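PDB 6PNR: alpha-glucosidase from [Eubacterium] rectale, which hydrolyses alpha-glycosidic bonds as a family 31 glycoside hydrolase and probably acts as a sulfoquinovosidase on sulfolipid-derived glycosides. Local coordinates for residues I29-G34 with E53-K58; I99-F104 with Q201-P206. One frame throughout, in Å; residues are numbered along the deposited sequence.

Interaction 1 of 2, residues I29-G34 with E53-K58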
loop_
_atom_site.group_PDB
_atom_site.type_symbol
_atom_site.label_atom_id
_atom_site.label_comp_id
_atom_site.label_asym_id
_atom_site.label_seq_id
_atom_site.Cartn_x
_atom_site.Cartn_y
_atom_site.Cartn_z
ATOM N N ILE A 29 16.897 14.914 18.697
ATOM C CA ILE A 29 16.407 15.593 17.502
ATOM C C ILE A 29 17.205 15.128 16.289
ATOM O O ILE A 29 18.441 15.121 16.315
ATOM C CB ILE A 29 16.502 17.126 17.640
ATOM C CG1 ILE A 29 15.734 17.620 18.868
ATOM C CG2 ILE A 29 15.993 17.807 16.389
ATOM C CD1 ILE A 29 15.958 19.104 19.170
ATOM N N TYR A 30 16.497 14.740 15.231
ATOM C CA TYR A 30 17.061 14.634 13.897
ATOM C C TYR A 30 16.414 15.688 13.010
ATOM O O TYR A 30 15.243 16.037 13.184
ATOM C CB TYR A 30 16.831 13.246 13.266
ATOM C CG TYR A 30 17.317 12.056 14.080
ATOM C CD1 TYR A 30 16.711 11.709 15.280
ATOM C CD2 TYR A 30 18.357 11.249 13.610
ATOM C CE1 TYR A 30 17.139 10.611 16.015
ATOM C CE2 TYR A 30 18.791 10.148 14.334
ATOM C CZ TYR A 30 18.181 9.839 15.530
ATOM O OH TYR A 30 18.614 8.755 16.246
ATOM N N VAL A 31 17.176 16.170 12.036
ATOM C CA VAL A 31 16.687 17.135 11.066
ATOM C C VAL A 31 17.038 16.613 9.685
ATOM O O VAL A 31 17.886 15.734 9.526
ATOM C CB VAL A 31 17.291 18.530 11.290
ATOM C CG1 VAL A 31 16.911 19.025 12.657
ATOM C CG2 VAL A 31 18.804 18.456 11.171
ATOM N N GLY A 32 16.372 17.152 8.676
ATOM C CA GLY A 32 16.698 16.727 7.339
ATOM C C GLY A 32 15.901 17.461 6.291
ATOM O O GLY A 32 15.293 18.502 6.547
ATOM N N VAL A 33 15.944 16.891 5.090
ATOM C CA VAL A 33 15.368 17.478 3.891
ATOM C C VAL A 33 14.527 16.411 3.205
ATOM O O VAL A 33 15.010 15.299 2.966
ATOM C CB VAL A 33 16.462 18.000 2.942
ATOM C CG1 VAL A 33 15.839 18.663 1.709
ATOM C CG2 VAL A 33 17.408 18.961 3.686
ATOM N N GLY A 34 13.273 16.746 2.903
ATOM C CA GLY A 34 12.413 15.868 2.143
ATOM C C GLY A 34 11.720 16.626 1.025
ATOM O O GLY A 34 11.695 17.859 0.997
ATOM N N GLU A 53 17.946 13.828 3.100
ATOM C CA GLU A 53 18.846 13.990 4.234
ATOM C C GLU A 53 18.103 13.745 5.537
ATOM O O GLU A 53 16.954 14.169 5.698
ATOM C CB GLU A 53 19.487 15.395 4.257
ATOM C CG GLU A 53 20.218 15.782 2.972
ATOM C CD GLU A 53 20.933 17.134 3.074
ATOM O OE1 GLU A 53 21.133 17.608 4.210
ATOM O OE2 GLU A 53 21.287 17.720 2.021
ATOM N N ARG A 54 18.759 13.040 6.457
ATOM C CA ARG A 54 18.302 12.927 7.838
ATOM C C ARG A 54 19.515 12.622 8.701
ATOM O O ARG A 54 20.253 11.680 8.402
ATOM C CB ARG A 54 17.251 11.820 8.025
ATOM C CG ARG A 54 17.086 11.431 9.501
ATOM C CD ARG A 54 15.946 10.448 9.792
ATOM N NE ARG A 54 16.001 10.012 11.190
ATOM C CZ ARG A 54 14.961 9.572 11.902
ATOM N NH1 ARG A 54 13.747 9.494 11.358
ATOM N NH2 ARG A 54 15.139 9.216 13.172
ATOM N N PHE A 55 19.719 13.394 9.769
ATOM C CA PHE A 55 20.886 13.138 10.605
ATOM C C PHE A 55 20.628 13.652 12.007
ATOM O O PHE A 55 19.911 14.648 12.183
ATOM C CB PHE A 55 22.152 13.780 10.013
ATOM C CG PHE A 55 21.974 15.205 9.585
ATOM C CD1 PHE A 55 22.135 16.239 10.493
ATOM C CD2 PHE A 55 21.666 15.516 8.274
ATOM C CE1 PHE A 55 21.982 17.558 10.099
ATOM C CE2 PHE A 55 21.507 16.830 7.874
ATOM C CZ PHE A 55 21.673 17.854 8.790
ATOM N N PRO A 56 21.173 12.990 13.024
ATOM C CA PRO A 56 21.006 13.479 14.393
ATOM C C PRO A 56 21.842 14.722 14.637
ATOM O O PRO A 56 22.873 14.945 14.002
ATOM C CB PRO A 56 21.490 12.306 15.251
ATOM C CG PRO A 56 22.494 11.609 14.373
ATOM C CD PRO A 56 21.980 11.755 12.962
ATOM N N LEU A 57 21.372 15.545 15.562
ATOM C CA LEU A 57 22.059 16.775 15.910
ATOM C C LEU A 57 23.030 16.529 17.058
ATOM O O LEU A 57 22.783 15.695 17.934
ATOM C CB LEU A 57 21.056 17.856 16.308
ATOM C CG LEU A 57 20.133 18.367 15.205
ATOM C CD1 LEU A 57 19.194 19.402 15.792
ATOM C CD2 LEU A 57 20.951 18.954 14.084
ATOM N N LYS A 58 24.136 17.274 17.049
ATOM C CA LYS A 58 25.108 17.264 18.136
ATOM C C LYS A 58 24.839 18.444 19.059
ATOM O O LYS A 58 24.673 19.572 18.586
ATOM C CB LYS A 58 26.538 17.343 17.600
ATOM C CG LYS A 58 27.025 16.111 16.867
ATOM C CD LYS A 58 28.469 16.301 16.408
ATOM C CE LYS A 58 29.082 14.995 15.914
ATOM N NZ LYS A 58 29.393 14.055 17.035
#

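Interaction 2 of 2, residues I99-F104 with Q201-P206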
loop_
_atom_site.group_PDB
_atom_site.type_symbol
_atom_site.label_atom_id
_atom_site.label_comp_id
_atom_site.label_asym_id
_atom_site.label_seq_id
_atom_site.Cartn_x
_atom_site.Cartn_y
_atom_site.Cartn_z
ATOM N N ILE A 99 16.454 23.043 6.268
ATOM C CA ILE A 99 15.746 21.989 6.974
ATOM C C ILE A 99 14.254 22.139 6.732
ATOM O O ILE A 99 13.686 23.220 6.939
ATOM C CB ILE A 99 16.071 22.052 8.472
ATOM C CG1 ILE A 99 17.554 21.777 8.702
ATOM C CG2 ILE A 99 15.203 21.086 9.269
ATOM C CD1 ILE A 99 17.967 21.962 10.133
ATOM N N ASN A 100 13.611 21.058 6.273
ATOM C CA ASN A 100 12.153 21.009 6.253
ATOM C C ASN A 100 11.606 19.712 6.844
ATOM O O ASN A 100 10.416 19.430 6.684
ATOM C CB ASN A 100 11.603 21.232 4.836
ATOM C CG ASN A 100 12.001 20.137 3.848
ATOM O OD1 ASN A 100 12.636 19.148 4.195
ATOM N ND2 ASN A 100 11.610 20.321 2.601
ATOM N N ARG A 101 12.436 18.936 7.544
ATOM C CA ARG A 101 11.998 17.727 8.229
ATOM C C ARG A 101 12.608 17.715 9.618
ATOM O O ARG A 101 13.814 17.941 9.776
ATOM C CB ARG A 101 12.395 16.452 7.471
ATOM C CG ARG A 101 11.785 16.305 6.062
ATOM C CD ARG A 101 10.270 16.132 6.080
ATOM N NE ARG A 101 9.701 15.949 4.734
ATOM C CZ ARG A 101 9.118 16.917 4.030
ATOM N NH1 ARG A 101 9.016 18.143 4.541
ATOM N NH2 ARG A 101 8.625 16.666 2.825
ATOM N N PHE A 102 11.775 17.414 10.611
ATOM C CA PHE A 102 12.126 17.532 12.020
ATOM C C PHE A 102 11.595 16.296 12.736
ATOM O O PHE A 102 10.388 16.038 12.717
ATOM C CB PHE A 102 11.517 18.826 12.590
ATOM C CG PHE A 102 11.879 19.126 14.015
ATOM C CD1 PHE A 102 13.000 19.881 14.311
ATOM C CD2 PHE A 102 11.069 18.696 15.058
ATOM C CE1 PHE A 102 13.321 20.176 15.623
ATOM C CE2 PHE A 102 11.377 18.993 16.376
ATOM C CZ PHE A 102 12.505 19.738 16.662
ATOM N N TRP A 103 12.485 15.515 13.336
ATOM C CA TRP A 103 12.100 14.337 14.100
ATOM C C TRP A 103 12.475 14.550 15.562
ATOM O O TRP A 103 13.654 14.740 15.884
ATOM C CB TRP A 103 12.778 13.074 13.565
ATOM C CG TRP A 103 12.349 12.592 12.202
ATOM C CD1 TRP A 103 11.379 11.661 11.924
ATOM C CD2 TRP A 103 12.919 12.960 10.945
ATOM N NE1 TRP A 103 11.304 11.448 10.572
ATOM C CE2 TRP A 103 12.245 12.226 9.949
ATOM C CE3 TRP A 103 13.941 13.836 10.562
ATOM C CZ2 TRP A 103 12.552 12.350 8.595
ATOM C CZ3 TRP A 103 14.250 13.952 9.227
ATOM C CH2 TRP A 103 13.553 13.211 8.253
ATOM N N PHE A 104 11.477 14.515 16.438
ATOM C CA PHE A 104 11.655 14.731 17.868
ATOM C C PHE A 104 11.370 13.423 18.587
ATOM O O PHE A 104 10.307 12.818 18.388
ATOM C CB PHE A 104 10.719 15.840 18.374
ATOM C CG PHE A 104 10.931 16.206 19.821
ATOM C CD1 PHE A 104 11.892 17.131 20.180
ATOM C CD2 PHE A 104 10.170 15.616 20.818
ATOM C CE1 PHE A 104 12.101 17.466 21.510
ATOM C CE2 PHE A 104 10.366 15.946 22.154
ATOM C CZ PHE A 104 11.332 16.876 22.498
ATOM N N GLN A 201 7.528 13.060 13.836
ATOM C CA GLN A 201 8.023 13.646 12.593
ATOM C C GLN A 201 7.156 14.843 12.208
ATOM O O GLN A 201 5.929 14.729 12.158
ATOM C CB GLN A 201 8.023 12.615 11.463
ATOM C CG GLN A 201 8.476 13.196 10.127
ATOM C CD GLN A 201 8.366 12.217 8.956
ATOM O OE1 GLN A 201 8.585 12.589 7.800
ATOM N NE2 GLN A 201 8.042 10.968 9.250
ATOM N N ILE A 202 7.795 15.982 11.930
ATOM C CA ILE A 202 7.111 17.223 11.569
ATOM C C ILE A 202 7.705 17.740 10.267
ATOM O O ILE A 202 8.928 17.731 10.094
ATOM C CB ILE A 202 7.243 18.301 12.672
ATOM C CG1 ILE A 202 7.136 17.699 14.075
ATOM C CG2 ILE A 202 6.185 19.376 12.481
ATOM C CD1 ILE A 202 5.767 17.155 14.437
ATOM N N TRP A 203 6.852 18.206 9.349
ATOM C CA TRP A 203 7.366 18.689 8.057
ATOM C C TRP A 203 7.657 20.188 8.075
ATOM O O TRP A 203 7.429 20.909 7.092
ATOM C CB TRP A 203 6.411 18.322 6.922
ATOM C CG TRP A 203 6.481 16.859 6.577
ATOM C CD1 TRP A 203 7.150 15.884 7.270
ATOM C CD2 TRP A 203 5.882 16.207 5.448
ATOM N NE1 TRP A 203 6.984 14.664 6.646
ATOM C CE2 TRP A 203 6.215 14.838 5.526
ATOM C CE3 TRP A 203 5.083 16.647 4.388
ATOM C CZ2 TRP A 203 5.771 13.903 4.588
ATOM C CZ3 TRP A 203 4.635 15.709 3.459
ATOM C CH2 TRP A 203 4.989 14.358 3.565
ATOM N N GLU A 204 8.165 20.651 9.213
ATOM C CA GLU A 204 8.741 21.973 9.428
ATOM C C GLU A 204 9.455 21.910 10.770
ATOM O O GLU A 204 9.245 20.981 11.554
ATOM C CB GLU A 204 7.681 23.075 9.438
ATOM C CG GLU A 204 6.934 23.178 10.767
ATOM C CD GLU A 204 5.982 24.353 10.806
ATOM O OE1 GLU A 204 6.076 25.227 9.913
ATOM O OE2 GLU A 204 5.127 24.397 11.718
ATOM N N VAL A 205 10.295 22.903 11.035
ATOM C CA VAL A 205 10.783 23.074 12.399
ATOM C C VAL A 205 9.645 23.682 13.208
ATOM O O VAL A 205 9.242 24.821 12.940
ATOM C CB VAL A 205 12.043 23.951 12.448
ATOM C CG1 VAL A 205 12.472 24.169 13.887
ATOM C CG2 VAL A 205 13.175 23.320 11.616
ATOM N N PRO A 206 9.096 22.978 14.194
ATOM C CA PRO A 206 7.934 23.506 14.912
ATOM C C PRO A 206 8.319 24.646 15.838
ATOM O O PRO A 206 9.409 24.665 16.410
ATOM C CB PRO A 206 7.439 22.296 15.714
ATOM C CG PRO A 206 8.691 21.534 15.996
ATOM C CD PRO A 206 9.568 21.708 14.769
#

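Interaction 1 of 2, residues I29-G34 with E53-K58
Arg54 reaches over one face of the Tyr30 ring. Its NH2 sits above the ring centre, and Arg54 CZ is 4.2 Å from the ring centroid, a cation-pi contact. The guanidinium is not laid flat: its plane is turned 56° from the ring. The Arg54 chain is extended from CG to NE, with CG anti to the backbone N (chi1 163°), which brings the guanidinium up to the ring. Pro56 also packs on Tyr30, with Pro56 CB 3.6 Å from Tyr30 CE2. A leucine in place of Tyr30 would offer no aromatic face, so Arg54 would probably lose this cation-pi partner and a gap would open beside Pro56.

The other face of the sheet carries Val31 and Phe55. Val31 CG2 touches Phe55 CE1 at 3.5 Å and Leu57 CD2 at 3.7 Å. The Phe55 ring folds back so that Val31 O lies beneath its face. Leu57 CD1 also meets Ile29 CG2 at 3.6 Å.

Backbone bonds set this pairing. Val31 and Phe55 exchange two, with Phe55 N to Val31 O at 3.0 Å. Val33 and Glu53 exchange another two, and Leu57 N reaches Ile29 O at 3.1 Å. At Gly32 a CB would run into Glu53 O.

Further out, Arg54 forms a salt bridge with Glu199 and a second cation-pi contact with Trp103, while Glu53 pairs with Arg98. Arg54 also makes backbone hydrogen bonds to the second subunit, where Glu53 of that subunit packs on Pro56. Segments 29-34 and 53-56 run antiparallel at 173°; they belong to the beta hairpin of strands 29-41 and 44-56, consistent with the N-terminal beta-sandwich domain of family 31 enzymes.

Interaction 2 of 2, residues I99-F104 with Q201-P206
Arg101 lays its guanidinium flat on the indole of Trp203. The two planes differ by 9° and the centres are 3.6 Å apart, so this is both a stack and a cation-pi contact. The Arg101 chain is bent by the turn about CB-CG (chi2 -66°), and its CD rests on the five-membered ring, 3.3 Å from Trp203 CD1. Both flat groups are held in place. Arg101 NH1 bonds to Asn100 O at 2.9 Å, and Arg101 NH2 forms salt bridges with Asp49 and Glu36. Trp203 NE1 donates to Gln201 OE1 at 2.9 Å, arriving from above the amide plane.

Strands 101-107 and 197-202 are antiparallel neighbours in a sheet consistent with the N-terminal beta-sandwich of family 31 enzymes. Phe102 and Ile202 form a hydrogen-bonded pair, with Ile202 N to Phe102 O at 2.7 Å. Just before it, Asn100 and Arg101 both face Gly32 of strand 29-41, a classic beta bulge on the other side of the strand.

Gln201 lies alongside Trp103, pointing the same way; its CG is 3.4 Å from Trp103 NE1. On the face that carries Phe102 and Ile202, the Phe102 ring meets the chain leaving strand 197-202. Pro206 CD sits over the Phe102 ring, 3.5 Å from its centroid, a CH-pi contact. Ile202 CG1 comes to the ring edge. Phe92 meets the same ring edge-to-face, and Val205 CG2 touches Ile99 CG2 at 3.8 Å.

From the N terminus, interaction 1 comes first and closes a short loop, the hairpin of strands 29-41 and 44-56. The chain then builds strands 61-64 to 87-94 of a second sheet before returning at 99-104. Interaction 2 closes a far longer excursion, which includes helix 147-156 and ends at 201-206. The two contacts are in series; neither nests in the other nor crosses it. They join edge to edge within one sheet, because strands 29-41 and 101-107 are neighbours in it. Tyr30 O probably accepts from Trp103 N, and Gly34 N probably bonds to Asn100 OD1. Together they tie four adjacent strands, 44-56, 29-41, 101-107 and 197-202.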